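Long-range contacts in protein of unknown function with a Fic domain (Bacteroides thetaiotaomicron VPI-5482, PDB 3CUC), which is of unknown function but belongs to the Fic/DOC family, whose mostly helical fold is built round a conserved loop-and-helix motif: residues F32-N37 and H77-L81; L163-Y167 and L184-Y189. All coordinates share one frame; numbering follows the deposited sequence.

Interaction 1. Residues F32-N37 and H77-L81; sequences FKLEFN and HNVGL
The His-77 ring takes the amide of Asn-37 at its edge: OD1 lies in the ring plane and accepts a nearly straight bond from ND1, 2.6 Å long. The planes stand 83° apart. The Phe-36 ring approaches the same imidazole obliquely, CE2 reaching CE1 of His-77 at 3.6 Å. On one face of the Phe-32 ring, toward the rim, rests CB of Phe-36, while CD1 of Leu-81 comes in at its edge.

The amide of Asn-37 suits this buried place because it can accept and donate at once. Its ND2 gives a hydrogen bond to OD1 of Asn-78 (2.9 Å), arriving above the carbonyl plane, and a weak one to Lys-33 O, within reach because chi1 (-78°) sets CG beside the backbone N. Segments 32-37 and 77-81, on helices 22-42 and 68-89, run at 125°, and Leu-81 is a knob in the hole between Phe-32, Lys-33, Phe-36 and Asn-37. Its compact, branched end goes in against both phenylalanine rings, CD1 lying 4.1 Å from CD2 of Phe-36. Lys-33 lays its aliphatic CG and CD beside OD1 of Asn-78. Leu-57 of helix 50-59 touches both asparagines, and Leu-205 of helix 199-213 packs on Phe-36.

Interaction 2. Residues L163-Y167 and L184-Y189; sequences LVDWY and LLHYRY
Arg-188 and Trp-166 form a cation-pi pair. The guanidinium lies over one face of the indole, with CZ 4.1 Å from the centroid of the five-membered ring. The planes are inclined by 45°, and NH1 is the nearest atom, 3.2 Å from CE2 of Trp-166. CG of Arg-188 is anti to the carbonyl carbon (chi1 -69°), and the chain then runs extended to NE, carrying CD over the six-membered ring in a CH-pi contact, 4.2 Å from its centroid. An arginine suits the place because its chain carries CD over one ring and its charge over the other; tryptophan offers it a broad face and the leucines a rim. The arginine NH2 is also hydrogen-bonded to Ala-250 O.

These residues join helices 156-173 and 178-192, an almost antiparallel helical hairpin (167° between the short segments) within the Fic/DOC family region. The second helix leads directly into the HPFEDGNGR signature motif of Fic proteins, a loop that runs into helix 199-213.

The remaining contacts are apolar. CZ2 of Trp-166 meets CD2 of Leu-184 at 3.8 Å, the side chains crossing at about a right angle. Leu-163 divides its branches, CD1 reaching CB of Arg-188 at 3.5 Å and CD2 reaching CB of Tyr-189 at 4.1 Å. Leu-185 sets CD2 against the Tyr-167 ring, 3.8 Å from CD1, and Phe-209 of helix 199-213 also touches that tyrosine.

How the interactions relate
Along the chain both segments of interaction 1 precede those of interaction 2. Their centres lie 22 Å apart, with the middle of the molecule between them, and their nearest atoms are about 9 Å apart, so they do not touch. They share no helix, yet both pack against helix 199-213, whose first turn holds the end of the Fic signature motif. Interaction 2 fastens the hairpin whose second helix enters that motif. Interaction 1 ties helix 22-42 to helix 68-89, where His-77 touches Arg-201, the last residue of the motif, and Ser-40. Ser-40 begins a sequence, SNHLEG, that resembles the inhibitory motif of some Fic proteins, consistent with an N-terminal regulatory element.

Interaction 1. Residues F32-N37 and H77-L81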
loop_
_atom_site.group_PDB
_atom_site.type_symbol
_atom_site.label_atom_id
_atom_site.label_comp_id
_atom_site.label_asym_id
_atom_site.label_seq_id
_atom_site.Cartn_x
_atom_site.Cartn_y
_atom_site.Cartn_z
ATOM N N PHE A 32 -7.002 -6.731 -10.627
ATOM C CA PHE A 32 -6.358 -5.974 -9.564
ATOM C C PHE A 32 -5.246 -6.781 -8.880
ATOM O O PHE A 32 -4.134 -6.276 -8.685
ATOM C CB PHE A 32 -7.363 -5.489 -8.522
ATOM C CG PHE A 32 -6.703 -4.905 -7.320
ATOM C CD1 PHE A 32 -6.227 -3.610 -7.343
ATOM C CD2 PHE A 32 -6.490 -5.676 -6.193
ATOM C CE1 PHE A 32 -5.588 -3.078 -6.248
ATOM C CE2 PHE A 32 -5.846 -5.157 -5.095
ATOM C CZ PHE A 32 -5.392 -3.857 -5.121
ATOM N N LYS A 33 -5.551 -8.023 -8.515
ATOM C CA LYS A 33 -4.576 -8.917 -7.877
ATOM C C LYS A 33 -3.293 -8.987 -8.699
ATOM O O LYS A 33 -2.173 -8.920 -8.180
ATOM C CB LYS A 33 -5.153 -10.331 -7.742
ATOM C CG LYS A 33 -4.380 -11.232 -6.786
ATOM C CD LYS A 33 -5.092 -12.571 -6.559
ATOM C CE LYS A 33 -4.902 -13.515 -7.749
ATOM N NZ LYS A 33 -5.408 -14.888 -7.470
ATOM N N LEU A 34 -3.489 -9.117 -9.999
ATOM C CA LEU A 34 -2.395 -9.215 -10.931
ATOM C C LEU A 34 -1.561 -7.929 -10.905
ATOM O O LEU A 34 -0.356 -7.944 -10.634
ATOM C CB LEU A 34 -2.967 -9.436 -12.333
ATOM C CG LEU A 34 -2.179 -10.321 -13.282
ATOM C CD1 LEU A 34 -0.702 -9.918 -13.315
ATOM C CD2 LEU A 34 -2.384 -11.783 -12.867
ATOM N N GLU A 35 -2.227 -6.809 -11.164
ATOM C CA GLU A 35 -1.535 -5.543 -11.346
ATOM C C GLU A 35 -0.924 -5.001 -10.063
ATOM O O GLU A 35 0.147 -4.390 -10.094
ATOM C CB GLU A 35 -2.481 -4.511 -11.956
ATOM C CG GLU A 35 -2.910 -4.884 -13.373
ATOM C CD GLU A 35 -2.949 -3.698 -14.318
ATOM O OE1 GLU A 35 -3.353 -2.595 -13.884
ATOM O OE2 GLU A 35 -2.567 -3.874 -15.497
ATOM N N PHE A 36 -1.601 -5.224 -8.939
ATOM C CA PHE A 36 -1.092 -4.761 -7.661
ATOM C C PHE A 36 0.163 -5.538 -7.280
ATOM O O PHE A 36 1.195 -4.940 -6.974
ATOM C CB PHE A 36 -2.150 -4.882 -6.565
ATOM C CG PHE A 36 -1.681 -4.394 -5.229
ATOM C CD1 PHE A 36 -1.109 -3.135 -5.099
ATOM C CD2 PHE A 36 -1.804 -5.190 -4.098
ATOM C CE1 PHE A 36 -0.663 -2.676 -3.862
ATOM C CE2 PHE A 36 -1.361 -4.734 -2.854
ATOM C CZ PHE A 36 -0.785 -3.477 -2.740
ATOM N N ASN A 37 0.072 -6.866 -7.301
ATOM C CA ASN A 37 1.219 -7.713 -6.967
ATOM C C ASN A 37 2.421 -7.399 -7.860
ATOM O O ASN A 37 3.548 -7.231 -7.376
ATOM C CB ASN A 37 0.853 -9.201 -7.053
ATOM C CG ASN A 37 0.057 -9.683 -5.843
ATOM O OD1 ASN A 37 0.500 -9.538 -4.703
ATOM N ND2 ASN A 37 -1.106 -10.286 -6.090
ATOM N N HIS A 77 3.670 -11.836 -1.118
ATOM C CA HIS A 77 2.974 -10.560 -1.207
ATOM C C HIS A 77 1.491 -10.751 -1.503
ATOM O O HIS A 77 0.651 -10.006 -1.001
ATOM C CB HIS A 77 3.604 -9.678 -2.283
ATOM C CG HIS A 77 3.020 -8.306 -2.345
ATOM N ND1 HIS A 77 1.909 -8.010 -3.100
ATOM C CD2 HIS A 77 3.385 -7.152 -1.738
ATOM C CE1 HIS A 77 1.617 -6.729 -2.964
ATOM N NE2 HIS A 77 2.499 -6.184 -2.143
ATOM N N ASN A 78 1.159 -11.746 -2.316
ATOM C CA ASN A 78 -0.250 -12.018 -2.599
ATOM C C ASN A 78 -0.968 -12.582 -1.373
ATOM O O ASN A 78 -2.153 -12.339 -1.184
ATOM C CB ASN A 78 -0.408 -12.977 -3.770
ATOM C CG ASN A 78 -1.847 -13.169 -4.157
ATOM O OD1 ASN A 78 -2.558 -12.204 -4.397
ATOM N ND2 ASN A 78 -2.290 -14.417 -4.206
ATOM N N VAL A 79 -0.247 -13.347 -0.551
ATOM C CA VAL A 79 -0.789 -13.813 0.726
ATOM C C VAL A 79 -1.013 -12.587 1.610
ATOM O O VAL A 79 -2.018 -12.494 2.310
ATOM C CB VAL A 79 0.149 -14.847 1.426
ATOM C CG1 VAL A 79 -0.337 -15.155 2.834
ATOM C CG2 VAL A 79 0.250 -16.129 0.598
ATOM N N GLY A 80 -0.080 -11.640 1.548
ATOM C CA GLY A 80 -0.232 -10.364 2.235
ATOM C C GLY A 80 -1.481 -9.614 1.815
ATOM O O GLY A 80 -2.189 -9.081 2.660
ATOM N N LEU A 81 -1.751 -9.563 0.512
ATOM C CA LEU A 81 -2.964 -8.897 0.011
ATOM C C LEU A 81 -4.208 -9.561 0.601
ATOM O O LEU A 81 -5.080 -8.888 1.139
ATOM C CB LEU A 81 -3.026 -8.914 -1.525
ATOM C CG LEU A 81 -4.332 -8.441 -2.188
ATOM C CD1 LEU A 81 -4.656 -7.018 -1.764
ATOM C CD2 LEU A 81 -4.268 -8.554 -3.717
#

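Interaction 2. Residues L163-Y167 and L184-Y189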
loop_
_atom_site.group_PDB
_atom_site.type_symbol
_atom_site.label_atom_id
_atom_site.label_comp_id
_atom_site.label_asym_id
_atom_site.label_seq_id
_atom_site.Cartn_x
_atom_site.Cartn_y
_atom_site.Cartn_z
ATOM N N LEU A 163 1.491 5.605 16.081
ATOM C CA LEU A 163 0.900 5.550 14.746
ATOM C C LEU A 163 -0.412 4.771 14.746
ATOM O O LEU A 163 -1.418 5.240 14.208
ATOM C CB LEU A 163 1.878 4.909 13.764
ATOM C CG LEU A 163 1.474 4.890 12.288
ATOM C CD1 LEU A 163 1.532 6.292 11.699
ATOM C CD2 LEU A 163 2.378 3.922 11.514
ATOM N N VAL A 164 -0.399 3.583 15.344
ATOM C CA VAL A 164 -1.609 2.760 15.391
ATOM C C VAL A 164 -2.658 3.393 16.305
ATOM O O VAL A 164 -3.839 3.409 15.970
ATOM C CB VAL A 164 -1.336 1.287 15.810
ATOM C CG1 VAL A 164 -0.567 0.565 14.724
ATOM C CG2 VAL A 164 -0.602 1.217 17.135
ATOM N N ASP A 165 -2.230 3.932 17.443
ATOM C CA ASP A 165 -3.139 4.671 18.320
ATOM C C ASP A 165 -3.743 5.855 17.570
ATOM O O ASP A 165 -4.947 6.086 17.647
ATOM C CB ASP A 165 -2.429 5.159 19.592
ATOM C CG ASP A 165 -2.032 4.019 20.534
ATOM O OD1 ASP A 165 -2.183 2.830 20.166
ATOM O OD2 ASP A 165 -1.551 4.317 21.648
ATOM N N TRP A 166 -2.910 6.589 16.835
ATOM C CA TRP A 166 -3.390 7.722 16.050
ATOM C C TRP A 166 -4.414 7.275 15.005
ATOM O O TRP A 166 -5.473 7.896 14.852
ATOM C CB TRP A 166 -2.237 8.458 15.352
ATOM C CG TRP A 166 -2.724 9.295 14.209
ATOM C CD1 TRP A 166 -3.305 10.524 14.284
ATOM C CD2 TRP A 166 -2.726 8.933 12.825
ATOM N NE1 TRP A 166 -3.651 10.962 13.031
ATOM C CE2 TRP A 166 -3.306 10.003 12.116
ATOM C CE3 TRP A 166 -2.287 7.808 12.116
ATOM C CZ2 TRP A 166 -3.453 9.987 10.727
ATOM C CZ3 TRP A 166 -2.438 7.790 10.739
ATOM C CH2 TRP A 166 -3.014 8.875 10.058
ATOM N N TYR A 167 -4.081 6.205 14.280
ATOM C CA TYR A 167 -4.918 5.738 13.176
ATOM C C TYR A 167 -6.314 5.388 13.681
ATOM O O TYR A 167 -7.320 5.899 13.185
ATOM C CB TYR A 167 -4.290 4.526 12.472
ATOM C CG TYR A 167 -5.239 3.882 11.492
ATOM C CD1 TYR A 167 -5.379 4.382 10.198
ATOM C CD2 TYR A 167 -6.033 2.802 11.870
ATOM C CE1 TYR A 167 -6.278 3.811 9.296
ATOM C CE2 TYR A 167 -6.934 2.225 10.978
ATOM C CZ TYR A 167 -7.053 2.734 9.693
ATOM O OH TYR A 167 -7.946 2.170 8.808
ATOM N N LEU A 184 -2.258 9.603 4.686
ATOM C CA LEU A 184 -1.510 10.010 5.874
ATOM C C LEU A 184 -0.921 8.810 6.608
ATOM O O LEU A 184 0.191 8.896 7.125
ATOM C CB LEU A 184 -2.392 10.844 6.810
ATOM C CG LEU A 184 -1.709 11.852 7.740
ATOM C CD1 LEU A 184 -0.611 12.651 7.036
ATOM C CD2 LEU A 184 -2.759 12.795 8.306
ATOM N N LEU A 185 -1.654 7.695 6.641
ATOM C CA LEU A 185 -1.126 6.436 7.188
ATOM C C LEU A 185 0.114 5.966 6.417
ATOM O O LEU A 185 1.118 5.580 7.018
ATOM C CB LEU A 185 -2.196 5.334 7.173
ATOM C CG LEU A 185 -1.785 3.947 7.695
ATOM C CD1 LEU A 185 -1.200 4.036 9.101
ATOM C CD2 LEU A 185 -2.955 2.978 7.664
ATOM N N HIS A 186 0.024 5.992 5.090
ATOM C CA HIS A 186 1.141 5.638 4.216
ATOM C C HIS A 186 2.342 6.525 4.509
ATOM O O HIS A 186 3.459 6.039 4.715
ATOM C CB HIS A 186 0.716 5.802 2.754
ATOM C CG HIS A 186 1.803 5.531 1.758
ATOM N ND1 HIS A 186 2.993 6.225 1.740
ATOM C CD2 HIS A 186 1.859 4.662 0.722
ATOM C CE1 HIS A 186 3.743 5.780 0.748
ATOM N NE2 HIS A 186 3.077 4.834 0.112
ATOM N N TYR A 187 2.103 7.831 4.539
ATOM C CA TYR A 187 3.191 8.793 4.674
ATOM C C TYR A 187 3.915 8.669 6.004
ATOM O O TYR A 187 5.136 8.546 6.038
ATOM C CB TYR A 187 2.693 10.225 4.505
ATOM C CG TYR A 187 3.841 11.198 4.480
ATOM C CD1 TYR A 187 4.597 11.373 3.324
ATOM C CD2 TYR A 187 4.202 11.909 5.620
ATOM C CE1 TYR A 187 5.666 12.247 3.294
ATOM C CE2 TYR A 187 5.270 12.785 5.605
ATOM C CZ TYR A 187 6.003 12.954 4.440
ATOM O OH TYR A 187 7.067 13.835 4.424
ATOM N N ARG A 188 3.157 8.707 7.092
ATOM C CA ARG A 188 3.735 8.583 8.426
ATOM C C ARG A 188 4.484 7.266 8.593
ATOM O O ARG A 188 5.610 7.254 9.098
ATOM C CB ARG A 188 2.654 8.731 9.494
ATOM C CG ARG A 188 2.100 10.138 9.565
ATOM C CD ARG A 188 1.068 10.280 10.659
ATOM N NE ARG A 188 0.825 11.682 10.986
ATOM C CZ ARG A 188 0.126 12.105 12.036
ATOM N NH1 ARG A 188 -0.410 11.244 12.891
ATOM N NH2 ARG A 188 -0.035 13.403 12.236
ATOM N N TYR A 189 3.874 6.166 8.150
ATOM C CA TYR A 189 4.530 4.858 8.193
ATOM C C TYR A 189 5.849 4.869 7.420
ATOM O O TYR A 189 6.887 4.449 7.945
ATOM C CB TYR A 189 3.631 3.746 7.639
ATOM C CG TYR A 189 4.356 2.419 7.549
ATOM C CD1 TYR A 189 4.417 1.564 8.648
ATOM C CD2 TYR A 189 5.011 2.038 6.380
ATOM C CE1 TYR A 189 5.097 0.362 8.581
ATOM C CE2 TYR A 189 5.692 0.840 6.302
ATOM C CZ TYR A 189 5.735 0.008 7.402
ATOM O OH TYR A 189 6.412 -1.183 7.317
#